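PDB 3CNB: DNA-binding response regulator, merR family from Colwellia psychrerythraea, which probably binds DNA as a response regulator, the part crystallised here being its signal receiver domain, which has a predicted phosphorylation site. Local coordinates for residues D22-T25 with Q26-N30; V65-G69 with F70-H74; D97-S100 with R101-L105. All coordinates share one frame; numbering follows the deposited sequence.

Contact 1: residues D22-T25 with Q26-N30; sequences DMLT and QFLEN
Thr-25 and Glu-29 meet one turn apart on helix 18-31, as do Leu-24 and Leu-28, so this is a local i to i+4 contact within the first helix of the receiver domain. Four consecutive backbone bonds carry it. The straightest runs from Phe-27 N to Met-23 O, 2.9 Å long with an N-H...O angle of 174°.

Thr-25 and Glu-29 lie side by side. Thr-25 CG2 stands anti to the backbone N, which puts the methyl beside the glutamate, 3.8 Å from Glu-29 OE2. Glu-29 CG packs 3.2 Å from Thr-25 O, the carbonyl that also takes the bond from Glu-29 N. With an alanine in place of Glu-29, the Thr-25 methyl would probably lose its neighbour and Thr-25 O the packing of CG. Thr-25 OG1 bonds back to Ala-21 O.

Leu-24 and Leu-28 point the same way, Leu-24 CG 4.2 Å from Leu-28 CD1. On the outer side, Gln-26 NE2 donates to Asn-30 OD1 at 3.0 Å.

Both leucines are buried against strand 10-14 and helix 117-129. Thr-25 and Glu-29 both touch Ile-37 of strand 36-40, and Phe-27 meets Phe-117 edge-to-face.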
# COMPACT_ATOMS: atom_id res chain seq x y z
N ASP A 22 11.11 6.58 -1.80
CA ASP A 22 11.99 6.43 -2.97
C ASP A 22 12.66 5.06 -2.94
O ASP A 22 12.94 4.49 -3.99
CB ASP A 22 13.07 7.53 -3.02
CG ASP A 22 12.51 8.94 -3.29
OD1 ASP A 22 11.28 9.10 -3.49
OD2 ASP A 22 13.32 9.89 -3.28
N MET A 23 12.93 4.56 -1.74
CA MET A 23 13.56 3.25 -1.55
C MET A 23 12.58 2.12 -1.88
O MET A 23 12.91 1.20 -2.64
CB MET A 23 14.13 3.09 -0.13
CG MET A 23 14.31 1.62 0.31
SD MET A 23 15.10 1.39 1.90
CE MET A 23 16.55 2.45 1.63
N LEU A 24 11.38 2.21 -1.31
CA LEU A 24 10.29 1.28 -1.66
C LEU A 24 9.99 1.30 -3.15
O LEU A 24 9.74 0.25 -3.75
CB LEU A 24 9.03 1.61 -0.84
CG LEU A 24 7.83 0.68 -0.98
CD1 LEU A 24 8.19 -0.77 -0.64
CD2 LEU A 24 6.70 1.15 -0.11
N THR A 25 10.02 2.48 -3.76
CA THR A 25 9.75 2.62 -5.20
C THR A 25 10.83 1.91 -5.99
O THR A 25 10.52 1.17 -6.93
CB THR A 25 9.67 4.12 -5.66
OG1 THR A 25 8.60 4.77 -4.97
CG2 THR A 25 9.43 4.23 -7.15
N GLN A 26 12.09 2.14 -5.61
CA GLN A 26 13.23 1.54 -6.30
C GLN A 26 13.23 0.02 -6.18
O GLN A 26 13.46 -0.68 -7.15
CB GLN A 26 14.53 2.09 -5.73
CG GLN A 26 15.77 1.71 -6.53
CD GLN A 26 15.69 2.17 -7.95
OE1 GLN A 26 15.64 3.36 -8.23
NE2 GLN A 26 15.70 1.22 -8.87
N PHE A 27 13.01 -0.46 -4.96
CA PHE A 27 12.81 -1.88 -4.71
C PHE A 27 11.72 -2.51 -5.59
O PHE A 27 11.91 -3.60 -6.16
CB PHE A 27 12.47 -2.11 -3.23
CG PHE A 27 12.30 -3.57 -2.88
CD1 PHE A 27 13.43 -4.38 -2.69
CD2 PHE A 27 11.04 -4.13 -2.76
CE1 PHE A 27 13.28 -5.73 -2.37
CE2 PHE A 27 10.88 -5.46 -2.43
CZ PHE A 27 12.02 -6.26 -2.23
N LEU A 28 10.58 -1.85 -5.68
CA LEU A 28 9.48 -2.40 -6.46
C LEU A 28 9.71 -2.29 -7.97
O LEU A 28 9.22 -3.13 -8.72
CB LEU A 28 8.16 -1.78 -6.03
CG LEU A 28 7.64 -2.06 -4.63
CD1 LEU A 28 6.37 -1.20 -4.38
CD2 LEU A 28 7.33 -3.53 -4.51
N GLU A 29 10.44 -1.27 -8.42
CA GLU A 29 10.86 -1.18 -9.84
C GLU A 29 11.88 -2.25 -10.21
O GLU A 29 11.83 -2.78 -11.32
CB GLU A 29 11.42 0.21 -10.19
CG GLU A 29 10.34 1.30 -10.15
CD GLU A 29 10.83 2.70 -10.46
OE1 GLU A 29 12.04 2.99 -10.27
OE2 GLU A 29 9.99 3.52 -10.88
N ASN A 30 12.82 -2.54 -9.30
CA ASN A 30 13.75 -3.67 -9.45
C ASN A 30 12.98 -4.98 -9.62
O ASN A 30 13.27 -5.75 -10.51
CB ASN A 30 14.68 -3.79 -8.23
CG ASN A 30 15.66 -2.63 -8.11
OD1 ASN A 30 15.77 -1.81 -9.01
ND2 ASN A 30 16.35 -2.55 -6.96

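Contact 2: residues V65-G69 with F70-H74; sequences VGMDG and FSICH
Asp-68 caps the start of helix 69-77, and its side chain reaches forward to Phe-70 and Ser-71 in the first turn. The contact is local, where the loop after strand 57-61 turns into the helix.

The aspartate can be followed outward. Its CB lies 3.9 Å from Ser-71 CB. CG is anti to the backbone N (chi1 -177°), and this brings the carboxylate to the first-turn amides, with CG 3.7 Å from Ser-71 CB. At the tip the two oxygens differ. OD1 lies near Ser-71 CB. OD2 accepts two weak hydrogen bonds, from Phe-70 N at 3.2 Å and from Ser-71 N at 3.3 Å. The second is much the straighter, 161° at the hydrogen against 125°. Two amides of the first turn thus share one oxygen. The helix end would probably stabilise the negative charge.

The same OD2 also sits at the edge of the Phe-70 ring, in its plane, 3.7 Å from Phe-70 CD2.

Behind the cap, Met-67 and Ile-72 cross at about a right angle. Met-67 SD touches Ile-72 CG1 at 4.0 Å, and both side chains also reach Leu-60 of strand 57-61. Gly-69 begins the helix proper, and its O accepts from Cys-73 N at 2.9 Å.

The arrangement is an aspartate N-cap, held by weak bonds. It belongs to the CheY-like receiver fold, at the helix that follows the loop after strand 57-61. That strand ends with Asp-61, the predicted phosphorylation site, which is unmodified in this structure.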
# COMPACT_ATOMS: atom_id res chain seq x y z
N VAL A 65 0.70 11.61 8.16
CA VAL A 65 0.19 12.71 8.98
C VAL A 65 -1.00 13.34 8.26
O VAL A 65 -0.90 13.69 7.08
CB VAL A 65 1.31 13.76 9.25
CG1 VAL A 65 0.78 14.97 10.02
CG2 VAL A 65 2.47 13.13 10.01
N GLY A 66 -2.13 13.45 8.95
CA GLY A 66 -3.31 14.10 8.38
C GLY A 66 -4.22 13.22 7.55
O GLY A 66 -5.04 13.73 6.78
N MET A 67 -4.07 11.90 7.68
CA MET A 67 -5.05 10.97 7.12
C MET A 67 -5.21 9.73 7.99
O MET A 67 -4.27 9.28 8.63
CB MET A 67 -4.77 10.61 5.64
CG MET A 67 -3.67 9.60 5.36
SD MET A 67 -3.91 8.70 3.78
CE MET A 67 -2.97 7.27 4.30
N ASP A 68 -6.43 9.21 8.00
CA ASP A 68 -6.74 8.02 8.76
C ASP A 68 -6.60 6.84 7.79
O ASP A 68 -7.48 6.63 6.98
CB ASP A 68 -8.17 8.17 9.27
CG ASP A 68 -8.63 7.03 10.16
OD1 ASP A 68 -9.61 7.23 10.91
OD2 ASP A 68 -8.05 5.93 10.13
N GLY A 69 -5.50 6.08 7.90
CA GLY A 69 -5.24 4.91 7.03
C GLY A 69 -6.27 3.80 7.13
O GLY A 69 -6.55 3.09 6.16
N PHE A 70 -6.86 3.65 8.31
CA PHE A 70 -7.89 2.62 8.53
C PHE A 70 -9.15 2.92 7.73
O PHE A 70 -9.72 2.03 7.08
CB PHE A 70 -8.19 2.51 10.02
CG PHE A 70 -7.01 2.07 10.84
CD1 PHE A 70 -6.76 0.71 11.06
CD2 PHE A 70 -6.13 3.01 11.37
CE1 PHE A 70 -5.65 0.30 11.81
CE2 PHE A 70 -5.03 2.62 12.12
CZ PHE A 70 -4.78 1.27 12.34
N SER A 71 -9.53 4.19 7.74
CA SER A 71 -10.67 4.70 7.00
C SER A 71 -10.45 4.62 5.48
O SER A 71 -11.35 4.19 4.74
CB SER A 71 -10.91 6.16 7.43
OG SER A 71 -12.29 6.46 7.44
N ILE A 72 -9.27 5.05 5.04
CA ILE A 72 -8.85 5.01 3.64
C ILE A 72 -8.88 3.57 3.10
O ILE A 72 -9.42 3.31 2.01
CB ILE A 72 -7.44 5.64 3.47
CG1 ILE A 72 -7.55 7.15 3.29
CG2 ILE A 72 -6.79 5.19 2.16
CD1 ILE A 72 -7.79 7.98 4.50
N CYS A 73 -8.34 2.64 3.88
CA CYS A 73 -8.38 1.21 3.51
C CYS A 73 -9.80 0.69 3.38
O CYS A 73 -10.14 0.02 2.41
CB CYS A 73 -7.64 0.37 4.56
SG CYS A 73 -7.56 -1.40 4.14
N HIS A 74 -10.64 1.02 4.35
CA HIS A 74 -12.05 0.68 4.30
C HIS A 74 -12.73 1.25 3.06
O HIS A 74 -13.42 0.51 2.35
CB HIS A 74 -12.74 1.18 5.57
CG HIS A 74 -14.19 0.82 5.64
ND1 HIS A 74 -14.66 -0.44 5.36
CD2 HIS A 74 -15.27 1.56 5.99
CE1 HIS A 74 -15.97 -0.47 5.52
NE2 HIS A 74 -16.37 0.73 5.91

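Contact 3: residues D97-S100 with R101-L105; sequences DNVS and RIVAL
Asp-97 and Arg-101 lie one turn apart on helix 96-104, and their side chains cross obliquely. The carboxylate and guanidinium planes are 38° apart. Asp-97 OD2 approaches the methylene part of the arginine, 3.9 Å from Arg-101 CD, and is 5.2 Å from Arg-101 NE. The charges are opposite but their atoms do not touch, so any attraction is probably modest, acting without contact. Arg-101 CG is anti to the carbonyl carbon (chi1 -85°), which lays the chain back over the preceding turn, with CG 3.3 Å from Asp-97 O. The chain then bends at chi3 (75°), and the guanidinium turns off to meet the ring of Phe-70 in a cation-pi contact.

Val-99 and Val-103 form a second i to i+4 pair. Val-99 CG1 lies 4.3 Å from Val-103 CG2, a loose apolar touch. Val-103 CG2 sits closer to the backbone, 3.3 Å from Val-99 O.

The main chain ties these turns together. Asp-97 O accepts from Arg-101 N, and Asn-98 O from Ile-102 N. Val-103 N gives Val-99 O a bond of 2.9 Å, and Ala-104 N reaches Ser-100 O. The Ser-100 hydroxyl bonds to Asp-96 O, in the turn before.

Most of this contact is on the surface, but one side of the helix faces inward. Ile-102 is buried there, against Phe-70 and Cys-73 of helix 69-77 and Cys-110 of strand 109-112. Val-99 also reaches Cys-110. The helix is the connection of the beta-alpha-beta unit between strands 86-91 and 109-112.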
# COMPACT_ATOMS: atom_id res chain seq x y z
N ASP A 97 -3.75 -5.12 17.75
CA ASP A 97 -5.00 -4.40 17.51
C ASP A 97 -4.97 -3.66 16.15
O ASP A 97 -5.92 -3.76 15.39
CB ASP A 97 -5.30 -3.43 18.65
CG ASP A 97 -6.76 -2.99 18.66
OD1 ASP A 97 -7.64 -3.83 19.00
OD2 ASP A 97 -7.03 -1.80 18.35
N ASN A 98 -3.89 -2.95 15.84
CA ASN A 98 -3.75 -2.27 14.54
C ASN A 98 -3.70 -3.19 13.32
O ASN A 98 -4.32 -2.91 12.29
CB ASN A 98 -2.52 -1.36 14.55
CG ASN A 98 -2.74 -0.07 15.34
OD1 ASN A 98 -3.87 0.29 15.70
ND2 ASN A 98 -1.65 0.64 15.61
N VAL A 99 -2.96 -4.29 13.44
CA VAL A 99 -2.96 -5.35 12.43
C VAL A 99 -4.36 -5.97 12.26
O VAL A 99 -4.86 -6.07 11.15
CB VAL A 99 -1.93 -6.47 12.76
CG1 VAL A 99 -2.06 -7.65 11.78
CG2 VAL A 99 -0.52 -5.92 12.68
N SER A 100 -4.98 -6.37 13.36
CA SER A 100 -6.31 -6.98 13.30
C SER A 100 -7.32 -6.03 12.66
O SER A 100 -8.16 -6.46 11.89
CB SER A 100 -6.78 -7.40 14.69
OG SER A 100 -6.03 -8.50 15.18
N ARG A 101 -7.23 -4.74 13.00
CA ARG A 101 -8.13 -3.71 12.46
C ARG A 101 -7.90 -3.50 10.98
O ARG A 101 -8.85 -3.50 10.20
CB ARG A 101 -7.89 -2.38 13.15
CG ARG A 101 -8.63 -2.20 14.43
CD ARG A 101 -8.47 -0.76 14.88
NE ARG A 101 -9.29 0.15 14.09
CZ ARG A 101 -9.03 1.44 13.91
NH1 ARG A 101 -7.95 1.98 14.47
NH2 ARG A 101 -9.85 2.18 13.18
N ILE A 102 -6.65 -3.28 10.59
CA ILE A 102 -6.38 -3.04 9.19
C ILE A 102 -6.76 -4.23 8.29
O ILE A 102 -7.35 -4.06 7.20
CB ILE A 102 -4.95 -2.47 8.93
CG1 ILE A 102 -4.91 -1.68 7.62
CG2 ILE A 102 -3.87 -3.59 8.96
CD1 ILE A 102 -5.77 -0.41 7.60
N VAL A 103 -6.45 -5.44 8.75
CA VAL A 103 -6.78 -6.63 8.01
C VAL A 103 -8.31 -6.79 7.89
O VAL A 103 -8.83 -7.07 6.80
CB VAL A 103 -6.05 -7.90 8.59
CG1 VAL A 103 -6.59 -9.16 7.98
CG2 VAL A 103 -4.54 -7.77 8.31
N ALA A 104 -9.02 -6.56 8.99
CA ALA A 104 -10.49 -6.71 8.98
C ALA A 104 -11.16 -5.68 8.06
O ALA A 104 -12.23 -5.93 7.53
CB ALA A 104 -11.04 -6.59 10.37
N LEU A 105 -10.47 -4.55 7.86
CA LEU A 105 -10.91 -3.49 6.95
C LEU A 105 -10.58 -3.74 5.47
O LEU A 105 -10.97 -2.94 4.61
CB LEU A 105 -10.39 -2.13 7.42
CG LEU A 105 -11.14 -1.65 8.67
CD1 LEU A 105 -10.47 -0.45 9.30
CD2 LEU A 105 -12.63 -1.33 8.39

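In the fold
All three contacts are local and lie in one receiver domain, a five-stranded parallel sheet of order 2-1-3-4-5 with helices packed on it. Contact 1 is partly buried and lies across the chain's centre from the other two, its centre about 23 Å from that of contact 2 and about 26 Å from that of contact 3. Contacts 2 and 3 touch, since helices 69-77 and 96-104 pack together: Phe-70 O is 3.4 Å from Leu-105 CD1. Contact 3 is the most exposed. The chemistry follows place. Contact 1 sets leucines inward, contact 2 closes a helix start with an acid, and contact 3 buries one isoleucine while its acid and arginine do not pair.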